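Local coordinates for epidermin leader peptide processing serine protease EpiP (Staphylococcus aureus subsp. aureus, PDB 3QFH), which probably cleaves the leader peptide from the lantibiotic precursor of epidermin or a related peptide, acting as a subtilisin-like serine endopeptidase, at residues K175-G178 with T179-G183; N142-S145 with T146-N150; K135-D138 with D139-N142; G360-H363 with K364-L368; E96-F99 with S100-W103. One frame throughout, in Å; residues are numbered along the deposited sequence.

Contact 1. Residues K175-G178 with T179-G183; sequences KGHG and TMVSG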
loop_
_atom_site.group_PDB
_atom_site.type_symbol
_atom_site.label_atom_id
_atom_site.label_comp_id
_atom_site.label_asym_id
_atom_site.label_seq_id
_atom_site.Cartn_x
_atom_site.Cartn_y
_atom_site.Cartn_z
ATOM N N LYS A 175 3.088 13.685 -7.436
ATOM C CA LYS A 175 4.376 12.985 -7.454
ATOM C C LYS A 175 4.568 11.998 -8.588
ATOM O O LYS A 175 5.676 11.874 -9.106
ATOM C CB LYS A 175 4.607 12.265 -6.117
ATOM C CG LYS A 175 4.797 13.196 -4.967
ATOM C CD LYS A 175 5.305 12.453 -3.749
ATOM C CE LYS A 175 5.648 13.393 -2.664
ATOM N NZ LYS A 175 6.295 12.681 -1.538
ATOM N N GLY A 176 3.516 11.262 -8.937
ATOM C CA GLY A 176 3.572 10.312 -10.060
ATOM C C GLY A 176 3.503 8.834 -9.712
ATOM O O GLY A 176 3.186 8.009 -10.562
ATOM N N HIS A 177 3.785 8.505 -8.459
ATOM C CA HIS A 177 3.806 7.136 -7.996
ATOM C C HIS A 177 2.439 6.445 -8.079
ATOM O O HIS A 177 2.345 5.308 -8.536
ATOM C CB HIS A 177 4.306 7.098 -6.550
ATOM C CG HIS A 177 4.598 5.721 -6.056
ATOM N ND1 HIS A 177 3.719 5.009 -5.269
ATOM C CD2 HIS A 177 5.671 4.915 -6.252
ATOM C CE1 HIS A 177 4.242 3.828 -4.993
ATOM N NE2 HIS A 177 5.425 3.747 -5.579
ATOM N N GLY A 178 1.391 7.121 -7.621
ATOM C CA GLY A 178 0.038 6.540 -7.622
ATOM C C GLY A 178 -0.417 6.163 -9.018
ATOM O O GLY A 178 -1.074 5.142 -9.214
ATOM N N THR A 179 -0.044 6.975 -10.002
ATOM C CA THR A 179 -0.398 6.677 -11.384
ATOM C C THR A 179 0.261 5.383 -11.867
ATOM O O THR A 179 -0.346 4.608 -12.605
ATOM C CB THR A 179 -0.063 7.856 -12.306
ATOM O OG1 THR A 179 -0.834 8.998 -11.878
ATOM C CG2 THR A 179 -0.402 7.510 -13.745
ATOM N N MET A 180 1.495 5.141 -11.433
ATOM C CA MET A 180 2.232 3.941 -11.833
ATOM C C MET A 180 1.600 2.698 -11.220
ATOM O O MET A 180 1.487 1.655 -11.860
ATOM C CB MET A 180 3.687 4.046 -11.381
ATOM C CG MET A 180 4.440 5.244 -11.941
ATOM S SD MET A 180 6.117 5.291 -11.325
ATOM C CE MET A 180 6.629 6.981 -11.641
ATOM N N VAL A 181 1.189 2.830 -9.962
ATOM C CA VAL A 181 0.567 1.753 -9.246
ATOM C C VAL A 181 -0.786 1.423 -9.863
ATOM O O VAL A 181 -1.108 0.265 -10.059
ATOM C CB VAL A 181 0.427 2.085 -7.719
ATOM C CG1 VAL A 181 -0.499 1.094 -7.032
ATOM C CG2 VAL A 181 1.820 2.099 -7.034
ATOM N N SER A 182 -1.574 2.442 -10.164
ATOM C CA SER A 182 -2.909 2.241 -10.731
ATOM C C SER A 182 -2.883 1.504 -12.048
ATOM O O SER A 182 -3.814 0.749 -12.371
ATOM C CB SER A 182 -3.594 3.582 -10.917
ATOM O OG SER A 182 -3.679 4.240 -9.675
ATOM N N GLY A 183 -1.838 1.743 -12.831
ATOM C CA GLY A 183 -1.689 1.055 -14.101
ATOM C C GLY A 183 -1.526 -0.445 -13.936
ATOM O O GLY A 183 -2.066 -1.228 -14.745
#
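At the start of helix 177-186 the backbone N of V181 lies 3.1 Å from H177 O. The next pair repeats this step, with S182 N at 2.9 Å from G178 O. The turn before is slacker. M180 N makes weak bonds to G176 O and H177 O, and G176, in the N-cap position, has a positive phi of 111° that suits a residue without a side chain.

S182 adds its hydroxyl to the same acceptor, OG donating to G178 O over 2.8 Å. Its OG is rotated away from its own carbonyl carbon and sits beside the backbone N, so that OG and N of S182 approach G178 O from opposite faces of the carbonyl plane, OG standing 37° out of it. This buried oxygen is thus gripped by two donors.

The K-G-H-G-T sequence carries the histidine of the subtilase family, and H177 has the geometry of a Ser-His-Asp catalytic triad, with ND1 bonded to D130 OD1 and NE2 to S383 OG. V181, one turn on, touches the ring, its CG2 methyl meeting H177 CE1 obliquely at 3.6 Å. M180 turns back the other way: its extended chain runs along the N-cap peptide, CG 3.3 Å and CE 3.8 Å from G176 O, while the side chain also touches I377 and Q379 of strand 376-379. T179 OG1 bonds to D173 and to the backbone N of M134.

Contact 2. Residues N142-S145 with T146-N150; sequences NNFS and TDSKN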
loop_
_atom_site.group_PDB
_atom_site.type_symbol
_atom_site.label_atom_id
_atom_site.label_comp_id
_atom_site.label_asym_id
_atom_site.label_seq_id
_atom_site.Cartn_x
_atom_site.Cartn_y
_atom_site.Cartn_z
ATOM N N ASN A 142 -11.367 4.876 -17.905
ATOM C CA ASN A 142 -12.599 4.102 -17.827
ATOM C C ASN A 142 -12.768 3.373 -16.488
ATOM O O ASN A 142 -13.894 3.148 -16.040
ATOM C CB ASN A 142 -12.720 3.117 -18.988
ATOM C CG ASN A 142 -14.127 2.543 -19.107
ATOM O OD1 ASN A 142 -14.322 1.328 -19.133
ATOM N ND2 ASN A 142 -15.120 3.425 -19.100
ATOM N N ASN A 143 -11.658 3.026 -15.842
ATOM C CA ASN A 143 -11.701 2.300 -14.573
ATOM C C ASN A 143 -11.687 3.190 -13.327
ATOM O O ASN A 143 -12.009 2.741 -12.222
ATOM C CB ASN A 143 -10.590 1.236 -14.562
ATOM C CG ASN A 143 -10.885 0.091 -15.557
ATOM O OD1 ASN A 143 -12.042 -0.092 -15.982
ATOM N ND2 ASN A 143 -9.868 -0.695 -15.897
ATOM N N PHE A 144 -11.344 4.458 -13.517
ATOM C CA PHE A 144 -11.304 5.416 -12.438
ATOM C C PHE A 144 -12.684 5.624 -11.827
ATOM O O PHE A 144 -13.620 5.926 -12.532
ATOM C CB PHE A 144 -10.809 6.771 -12.944
ATOM C CG PHE A 144 -10.743 7.812 -11.868
ATOM C CD1 PHE A 144 -11.686 8.817 -11.800
ATOM C CD2 PHE A 144 -9.763 7.729 -10.874
ATOM C CE1 PHE A 144 -11.634 9.758 -10.788
ATOM C CE2 PHE A 144 -9.709 8.646 -9.857
ATOM C CZ PHE A 144 -10.651 9.675 -9.817
ATOM N N SER A 145 -12.796 5.483 -10.519
ATOM C CA SER A 145 -14.071 5.728 -9.846
ATOM C C SER A 145 -14.110 7.140 -9.259
ATOM O O SER A 145 -13.146 7.585 -8.612
ATOM C CB SER A 145 -14.304 4.712 -8.726
ATOM O OG SER A 145 -15.388 5.118 -7.901
ATOM N N THR A 146 -15.230 7.832 -9.454
ATOM C CA THR A 146 -15.403 9.164 -8.890
ATOM C C THR A 146 -15.598 9.145 -7.366
ATOM O O THR A 146 -15.726 10.186 -6.755
ATOM C CB THR A 146 -16.541 9.933 -9.556
ATOM O OG1 THR A 146 -17.765 9.210 -9.400
ATOM C CG2 THR A 146 -16.227 10.157 -11.052
ATOM N N ASP A 147 -15.616 7.964 -6.755
ATOM C CA ASP A 147 -15.693 7.858 -5.298
ATOM C C ASP A 147 -14.297 8.032 -4.691
ATOM O O ASP A 147 -14.126 7.980 -3.480
ATOM C CB ASP A 147 -16.301 6.514 -4.886
ATOM C CG ASP A 147 -17.755 6.386 -5.301
ATOM O OD1 ASP A 147 -18.424 7.437 -5.464
ATOM O OD2 ASP A 147 -18.240 5.241 -5.458
ATOM N N SER A 148 -13.296 8.238 -5.536
ATOM C CA SER A 148 -11.938 8.445 -5.062
ATOM C C SER A 148 -11.904 9.670 -4.141
ATOM O O SER A 148 -12.606 10.654 -4.385
ATOM C CB SER A 148 -11.000 8.614 -6.247
ATOM O OG SER A 148 -10.894 7.404 -6.982
ATOM N N LYS A 149 -11.114 9.609 -3.075
ATOM C CA LYS A 149 -11.071 10.711 -2.124
ATOM C C LYS A 149 -9.675 11.171 -1.722
ATOM O O LYS A 149 -8.710 10.415 -1.763
ATOM C CB LYS A 149 -11.856 10.329 -0.876
ATOM C CG LYS A 149 -13.311 10.001 -1.168
ATOM C CD LYS A 149 -14.040 9.531 0.070
ATOM C CE LYS A 149 -15.512 9.161 -0.243
ATOM N NZ LYS A 149 -15.683 8.033 -1.231
ATOM N N ASN A 150 -9.595 12.440 -1.335
ATOM C CA ASN A 150 -8.361 13.048 -0.856
ATOM C C ASN A 150 -8.343 13.055 0.663
ATOM O O ASN A 150 -9.238 13.603 1.261
ATOM C CB ASN A 150 -8.281 14.499 -1.330
ATOM C CG ASN A 150 -7.049 15.229 -0.808
ATOM O OD1 ASN A 150 -6.027 14.626 -0.523
ATOM N ND2 ASN A 150 -7.148 16.538 -0.713
#
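S148 closes on the carbonyl of S145 with two donors. Its hydroxyl OG lies 2.8 Å from S145 O, in the carbonyl plane, and its backbone N lies 3.1 Å from the same oxygen but 50° out of that plane. S148 OG also receives the backbone N of M202, so the hydroxyl donates within the turn and accepts from strand 200-204. The S145 side chain works in the other direction, with OG accepting from D147 N at 3.1 Å. It can do so because OG is anti to the S145 backbone N (chi1 168°) and swings over the peptides that follow.

The S148 N bond closes a type I beta turn from S145 to S148, and the side-chain bonds, one of them of ST-turn connectivity, reinforce it. The turn delivers the chain into strand 149-150, an outermost strand of the seven-stranded parallel sheet of the subtilase core. Just beyond it, K149 NZ donates to a lone pair of D147 O at 2.7 Å and forms a salt bridge with D226.

Packing comes from F144. The ring's CE2 is 3.3 Å from S148 OG and its CZ 3.7 Å from S148 CB, an oblique approach, and the ring also touches V133 and V171. D147 CB rests 3.4 Å from S145 OG.

Contact 3. Residues K135-D138 with D139-N142; sequences KNHD and DLKN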
loop_
_atom_site.group_PDB
_atom_site.type_symbol
_atom_site.label_atom_id
_atom_site.label_comp_id
_atom_site.label_asym_id
_atom_site.label_seq_id
_atom_site.Cartn_x
_atom_site.Cartn_y
_atom_site.Cartn_z
ATOM N N LYS A 135 -6.337 10.838 -13.381
ATOM C CA LYS A 135 -7.627 10.234 -13.718
ATOM C C LYS A 135 -7.952 10.282 -15.223
ATOM O O LYS A 135 -8.734 9.496 -15.696
ATOM C CB LYS A 135 -8.754 10.878 -12.920
ATOM C CG LYS A 135 -9.098 12.292 -13.327
ATOM C CD LYS A 135 -10.115 12.860 -12.383
ATOM C CE LYS A 135 -10.697 14.151 -12.903
ATOM N NZ LYS A 135 -11.853 14.541 -12.058
ATOM N N ASN A 136 -7.330 11.191 -15.962
ATOM C CA ASN A 136 -7.575 11.308 -17.395
ATOM C C ASN A 136 -6.555 10.575 -18.277
ATOM O O ASN A 136 -6.555 10.752 -19.475
ATOM C CB ASN A 136 -7.708 12.796 -17.790
ATOM C CG ASN A 136 -8.951 13.450 -17.177
ATOM O OD1 ASN A 136 -9.972 12.787 -16.961
ATOM N ND2 ASN A 136 -8.868 14.744 -16.897
ATOM N N HIS A 137 -5.710 9.725 -17.690
ATOM C CA HIS A 137 -4.799 8.925 -18.492
ATOM C C HIS A 137 -5.680 8.026 -19.349
ATOM O O HIS A 137 -6.609 7.422 -18.819
ATOM C CB HIS A 137 -3.913 8.060 -17.606
ATOM C CG HIS A 137 -2.775 7.431 -18.334
ATOM N ND1 HIS A 137 -2.948 6.448 -19.283
ATOM C CD2 HIS A 137 -1.441 7.619 -18.224
ATOM C CE1 HIS A 137 -1.769 6.083 -19.752
ATOM N NE2 HIS A 137 -0.837 6.786 -19.131
ATOM N N ASP A 138 -5.389 7.934 -20.651
ATOM C CA ASP A 138 -6.195 7.118 -21.586
ATOM C C ASP A 138 -6.390 5.645 -21.155
ATOM O O ASP A 138 -7.444 5.073 -21.384
ATOM C CB ASP A 138 -5.594 7.144 -22.997
ATOM C CG ASP A 138 -5.763 8.493 -23.702
ATOM O OD1 ASP A 138 -6.511 9.367 -23.213
ATOM O OD2 ASP A 138 -5.142 8.669 -24.775
ATOM N N ASP A 139 -5.381 5.043 -20.540
ATOM C CA ASP A 139 -5.489 3.659 -20.072
ATOM C C ASP A 139 -6.190 3.505 -18.717
ATOM O O ASP A 139 -6.533 2.393 -18.328
ATOM C CB ASP A 139 -4.110 3.011 -19.988
ATOM C CG ASP A 139 -3.443 2.899 -21.326
ATOM O OD1 ASP A 139 -4.060 3.262 -22.359
ATOM O OD2 ASP A 139 -2.299 2.414 -21.366
ATOM N N LEU A 140 -6.432 4.599 -18.013
ATOM C CA LEU A 140 -7.039 4.505 -16.675
ATOM C C LEU A 140 -8.397 5.154 -16.539
ATOM O O LEU A 140 -9.092 4.866 -15.585
ATOM C CB LEU A 140 -6.148 5.203 -15.645
ATOM C CG LEU A 140 -4.693 4.755 -15.531
ATOM C CD1 LEU A 140 -3.968 5.685 -14.560
ATOM C CD2 LEU A 140 -4.636 3.311 -15.068
ATOM N N LYS A 141 -8.772 6.035 -17.460
ATOM C CA LYS A 141 -9.995 6.814 -17.272
ATOM C C LYS A 141 -11.268 5.981 -17.172
ATOM O O LYS A 141 -12.168 6.338 -16.416
ATOM C CB LYS A 141 -10.130 7.908 -18.345
ATOM C CG LYS A 141 -10.255 7.395 -19.793
ATOM C CD LYS A 141 -10.179 8.547 -20.807
ATOM C CE LYS A 141 -10.268 8.037 -22.254
ATOM N NZ LYS A 141 -10.254 9.163 -23.252
ATOM N N ASN A 142 -11.367 4.876 -17.905
ATOM C CA ASN A 142 -12.599 4.102 -17.827
ATOM C C ASN A 142 -12.768 3.373 -16.488
ATOM O O ASN A 142 -13.894 3.148 -16.040
ATOM C CB ASN A 142 -12.720 3.117 -18.988
ATOM C CG ASN A 142 -14.127 2.543 -19.107
ATOM O OD1 ASN A 142 -14.322 1.328 -19.133
ATOM N ND2 ASN A 142 -15.120 3.425 -19.100
HETATM O O HOH W 1 -9.544 4.047 -20.008
#
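K135 meets K141 through its backbone, K141 CA pointing a hydrogen at K135 O over 3.4 Å in a CA-H...O contact. Two residues on, H137 O accepts from both L140 N and K141 N, at 2.9 Å each. The H137 ring turns back on the same bend: D139 N donates to ND1 at 3.1 Å from the edge of the ring, within its plane, and NE2 bonds to R375 O. That pair of partners fixes the ring's rotation and is consistent with a proton on NE2. H137 CB also packs on L140 CD1 at 3.9 Å.

D138 and K141 lie side by side and point the same way, their salt bridge a long one, with OD1 and NZ 3.7 Å apart. A water receives N142 N and donates to D138 O, at 2.7 Å from the latter. The buried D139 carboxylate accepts from K190 N and L191 N and bonds to the Y376 hydroxyl.

The bend belongs to the loop between strands 126-130 and 149-150. H137 and D139 touch T370 of strand 367-370, and L140 packs against V133 and the flank of helix 177-186.

Contact 4. Residues G360-H363 with K364-L368; sequences GYMH and KENIL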
loop_
_atom_site.group_PDB
_atom_site.type_symbol
_atom_site.label_atom_id
_atom_site.label_comp_id
_atom_site.label_asym_id
_atom_site.label_seq_id
_atom_site.Cartn_x
_atom_site.Cartn_y
_atom_site.Cartn_z
ATOM N N GLY A 360 19.218 -2.135 -24.338
ATOM C CA GLY A 360 18.052 -2.936 -24.023
ATOM C C GLY A 360 17.847 -3.514 -22.636
ATOM O O GLY A 360 16.783 -4.080 -22.368
ATOM N N TYR A 361 18.801 -3.341 -21.733
ATOM C CA TYR A 361 18.684 -3.981 -20.422
ATOM C C TYR A 361 17.550 -3.421 -19.537
ATOM O O TYR A 361 16.809 -4.185 -18.903
ATOM C CB TYR A 361 20.019 -3.962 -19.700
ATOM C CG TYR A 361 21.121 -4.718 -20.425
ATOM C CD1 TYR A 361 21.225 -6.109 -20.338
ATOM C CD2 TYR A 361 22.069 -4.041 -21.177
ATOM C CE1 TYR A 361 22.255 -6.801 -21.001
ATOM C CE2 TYR A 361 23.094 -4.718 -21.840
ATOM C CZ TYR A 361 23.181 -6.093 -21.749
ATOM O OH TYR A 361 24.199 -6.743 -22.410
ATOM N N MET A 362 17.406 -2.106 -19.504
ATOM C CA MET A 362 16.361 -1.476 -18.721
ATOM C C MET A 362 15.008 -2.127 -18.982
ATOM O O MET A 362 14.265 -2.425 -18.044
ATOM C CB MET A 362 16.278 0.017 -19.046
ATOM C CG MET A 362 15.120 0.736 -18.352
ATOM S SD MET A 362 14.907 2.471 -18.839
ATOM C CE MET A 362 14.436 2.340 -20.570
ATOM N N HIS A 363 14.721 -2.361 -20.264
ATOM C CA HIS A 363 13.447 -2.931 -20.720
ATOM C C HIS A 363 13.201 -4.367 -20.251
ATOM O O HIS A 363 12.057 -4.789 -20.094
ATOM C CB HIS A 363 13.375 -2.875 -22.256
ATOM C CG HIS A 363 13.635 -1.505 -22.815
ATOM N ND1 HIS A 363 14.911 -1.020 -23.024
ATOM C CD2 HIS A 363 12.788 -0.516 -23.186
ATOM C CE1 HIS A 363 14.833 0.206 -23.513
ATOM N NE2 HIS A 363 13.556 0.534 -23.615
ATOM N N LYS A 364 14.279 -5.109 -20.077
ATOM C CA LYS A 364 14.217 -6.484 -19.636
ATOM C C LYS A 364 13.990 -6.642 -18.127
ATOM O O LYS A 364 13.300 -7.580 -17.720
ATOM C CB LYS A 364 15.512 -7.207 -20.022
ATOM C CG LYS A 364 15.688 -7.370 -21.526
ATOM C CD LYS A 364 17.007 -8.064 -21.843
ATOM C CE LYS A 364 17.197 -8.259 -23.351
ATOM N NZ LYS A 364 18.541 -8.830 -23.679
ATOM N N GLU A 365 14.535 -5.725 -17.317
ATOM C CA GLU A 365 14.467 -5.850 -15.857
ATOM C C GLU A 365 13.571 -4.832 -15.127
ATOM O O GLU A 365 13.416 -4.931 -13.911
ATOM C CB GLU A 365 15.884 -5.830 -15.246
ATOM C CG GLU A 365 16.630 -4.477 -15.320
ATOM C CD GLU A 365 18.010 -4.521 -14.626
ATOM O OE1 GLU A 365 18.669 -3.464 -14.554
ATOM O OE2 GLU A 365 18.441 -5.607 -14.146
ATOM N N ASN A 366 13.028 -3.840 -15.832
ATOM C CA ASN A 366 12.107 -2.893 -15.198
ATOM C C ASN A 366 10.691 -3.111 -15.702
ATOM O O ASN A 366 10.473 -3.750 -16.729
ATOM C CB ASN A 366 12.539 -1.431 -15.365
ATOM C CG ASN A 366 13.750 -1.050 -14.482
ATOM O OD1 ASN A 366 14.308 -1.873 -13.740
ATOM N ND2 ASN A 366 14.129 0.213 -14.542
ATOM N N ILE A 367 9.749 -2.542 -14.967
ATOM C CA ILE A 367 8.332 -2.671 -15.220
ATOM C C ILE A 367 7.772 -1.475 -15.998
ATOM O O ILE A 367 7.868 -0.328 -15.555
ATOM C CB ILE A 367 7.566 -2.709 -13.881
ATOM C CG1 ILE A 367 8.147 -3.780 -12.916
ATOM C CG2 ILE A 367 6.066 -2.877 -14.128
ATOM C CD1 ILE A 367 8.007 -5.193 -13.352
ATOM N N LEU A 368 7.147 -1.765 -17.129
ATOM C CA LEU A 368 6.541 -0.751 -17.940
ATOM C C LEU A 368 5.184 -0.438 -17.324
ATOM O O LEU A 368 4.376 -1.336 -17.113
ATOM C CB LEU A 368 6.399 -1.264 -19.384
ATOM C CG LEU A 368 5.699 -0.347 -20.393
ATOM C CD1 LEU A 368 6.393 1.018 -20.528
ATOM C CD2 LEU A 368 5.620 -1.039 -21.726
#
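The short helix 361-365, which hands the chain on to strand 367-370, is held by bonds from the backbone amides of K364, E365 and N366 back to the carbonyls of Y361 and M362. Y361 O accepts twice: from E365 N at 3.2 Å and from K364 N at 2.9 Å. M362 O then takes N366 N, also at 2.9 Å, and N366, the donor, is the first residue to leave helical angles. N366 CB lies against the same oxygen, 3.3 Å from M362 O.

The side chains lean back along the turn. K364 is extended and its CG passes 3.6 Å from G360 O. E365 CG, wedged between its own backbone N and carbonyl carbon (chi1 69°), rests 3.6 Å from Y361 O and sends the carboxylate off toward helix 346-358. The methyl CE of M362 sits over one face of the H363 ring, offset toward its rim, while that ring meets Y378 edge-to-face.

Buried as it is, the E365 carboxylate receives the backbone N of Y347 and of L348 and the indole N of W356. These donors, two of them from the first turn of helix 346-358, would favour its negative charge and tie the two helices together.

Contact 5. Residues E96-F99 with S100-W103; sequences ESLF and SRQW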
loop_
_atom_site.group_PDB
_atom_site.type_symbol
_atom_site.label_atom_id
_atom_site.label_comp_id
_atom_site.label_asym_id
_atom_site.label_seq_id
_atom_site.Cartn_x
_atom_site.Cartn_y
_atom_site.Cartn_z
ATOM N N GLU A 96 -1.215 -1.094 -31.720
ATOM C CA GLU A 96 -1.184 -0.082 -30.660
ATOM C C GLU A 96 -0.853 -0.683 -29.296
ATOM O O GLU A 96 -0.477 0.044 -28.383
ATOM C CB GLU A 96 -2.531 0.657 -30.557
ATOM C CG GLU A 96 -2.812 1.581 -31.729
ATOM C CD GLU A 96 -1.793 2.722 -31.831
ATOM O OE1 GLU A 96 -1.390 3.278 -30.782
ATOM O OE2 GLU A 96 -1.415 3.080 -32.966
ATOM N N SER A 97 -0.966 -2.001 -29.160
ATOM C CA SER A 97 -0.760 -2.638 -27.861
ATOM C C SER A 97 0.698 -2.668 -27.420
ATOM O O SER A 97 1.585 -2.940 -28.199
ATOM C CB SER A 97 -1.323 -4.067 -27.844
ATOM O OG SER A 97 -1.178 -4.653 -26.555
ATOM N N LEU A 98 0.913 -2.371 -26.152
ATOM C CA LEU A 98 2.234 -2.447 -25.544
ATOM C C LEU A 98 2.303 -3.737 -24.707
ATOM O O LEU A 98 3.321 -4.020 -24.064
ATOM C CB LEU A 98 2.459 -1.245 -24.610
ATOM C CG LEU A 98 2.408 0.168 -25.195
ATOM C CD1 LEU A 98 2.578 1.218 -24.079
ATOM C CD2 LEU A 98 3.452 0.361 -26.293
ATOM N N PHE A 99 1.219 -4.515 -24.716
ATOM C CA PHE A 99 1.150 -5.702 -23.874
ATOM C C PHE A 99 2.325 -6.659 -24.074
ATOM O O PHE A 99 2.823 -7.190 -23.109
ATOM C CB PHE A 99 -0.212 -6.415 -23.964
ATOM C CG PHE A 99 -0.281 -7.663 -23.134
ATOM C CD1 PHE A 99 -0.392 -7.583 -21.748
ATOM C CD2 PHE A 99 -0.188 -8.915 -23.732
ATOM C CE1 PHE A 99 -0.434 -8.726 -20.970
ATOM C CE2 PHE A 99 -0.236 -10.065 -22.964
ATOM C CZ PHE A 99 -0.350 -9.970 -21.568
ATOM N N SER A 100 2.809 -6.829 -25.294
ATOM C CA SER A 100 3.957 -7.739 -25.530
ATOM C C SER A 100 5.287 -7.252 -24.917
ATOM O O SER A 100 6.259 -8.031 -24.830
ATOM C CB SER A 100 4.145 -8.026 -27.022
ATOM O OG SER A 100 4.521 -6.867 -27.739
ATOM N N ARG A 101 5.358 -5.985 -24.525
ATOM C CA ARG A 101 6.555 -5.479 -23.853
ATOM C C ARG A 101 6.448 -5.645 -22.332
ATOM O O ARG A 101 7.437 -5.497 -21.621
ATOM C CB ARG A 101 6.768 -3.999 -24.188
ATOM C CG ARG A 101 6.986 -3.725 -25.660
ATOM C CD ARG A 101 7.107 -2.239 -25.876
ATOM N NE ARG A 101 7.106 -1.893 -27.281
ATOM C CZ ARG A 101 7.297 -0.664 -27.752
ATOM N NH1 ARG A 101 7.524 0.353 -26.923
ATOM N NH2 ARG A 101 7.272 -0.448 -29.060
ATOM N N GLN A 102 5.237 -5.913 -21.832
ATOM C CA GLN A 102 5.026 -6.074 -20.391
ATOM C C GLN A 102 5.428 -7.478 -19.974
ATOM O O GLN A 102 4.588 -8.324 -19.740
ATOM C CB GLN A 102 3.555 -5.850 -20.035
ATOM C CG GLN A 102 3.008 -4.491 -20.421
ATOM C CD GLN A 102 1.587 -4.345 -19.992
ATOM O OE1 GLN A 102 0.696 -4.310 -20.833
ATOM N NE2 GLN A 102 1.350 -4.289 -18.664
ATOM N N TRP A 103 6.727 -7.738 -19.894
ATOM C CA TRP A 103 7.184 -9.074 -19.534
ATOM C C TRP A 103 6.603 -9.554 -18.211
ATOM O O TRP A 103 6.323 -10.732 -18.056
ATOM C CB TRP A 103 8.707 -9.151 -19.470
ATOM C CG TRP A 103 9.347 -8.203 -18.503
ATOM C CD1 TRP A 103 9.894 -6.986 -18.795
ATOM C CD2 TRP A 103 9.549 -8.407 -17.101
ATOM N NE1 TRP A 103 10.390 -6.408 -17.655
ATOM C CE2 TRP A 103 10.188 -7.261 -16.601
ATOM C CE3 TRP A 103 9.240 -9.448 -16.212
ATOM C CZ2 TRP A 103 10.534 -7.126 -15.254
ATOM C CZ3 TRP A 103 9.579 -9.311 -14.877
ATOM C CH2 TRP A 103 10.214 -8.159 -14.408
HETATM O O HOH W 2 3.548 -4.467 -27.675
HETATM O O HOH W 3 1.011 -6.259 -27.646
#
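The side-chain amide of Q102 points its oxygen at the edge of the F99 ring, OE1 standing 3.6 Å from F99 CD1 and near the ring plane, with the amide and ring planes 84° apart. The extended Q102 chain brings OE1 back over the turn, to 3.4 Å from F99 CA, and the same oxygen accepts from the backbone N of I192.

The backbone here makes a short 3-10 turn, in which R101 N donates to L98 O at 2.9 Å and Q102 N to F99 O at 3.0 Å. Q102 is the centre of an inverse gamma turn and holds the N-cap position of helix 103-108. Upstream, S97 OG accepts from F99 N at 3.0 Å, forming an ST turn, and a water links S97 OG to S100 N, 3.0 Å from the latter. Another water joins S97 O to S100 OG. L98 CD2 lies over one face of the R101 guanidinium, near its rim and 4.1 Å from NH1.

The partly negative OE1 of Q102 would be weakly attracted to the positive rim of the F99 ring, while the bond from I192 N satisfies this buried oxygen and helps set the rotation of the side-chain amide.

Overall arrangement
Contact 1 holds H177 of the probable triad, and the others lie 12 to 18 Å from it between centres. Contact 3 is centred 12 Å away and touches it directly, L140 CD2 packing 3.8 Å from G183 CA on helix 177-186. Contact 2 continues the same loop, sharing N142 with contact 3, and F144 CE1 packs 3.8 Å from K135 CB; its centre is 14 Å from that of contact 1. Contacts 4 and 5, each about 18 Å from contact 1 between centres, form a second pair: W103 NE1 probably donates to N366 O at 2.8 Å, and I367 lies against the indole. Contacts 2 and 4 stand farthest apart, about 30 Å between centres.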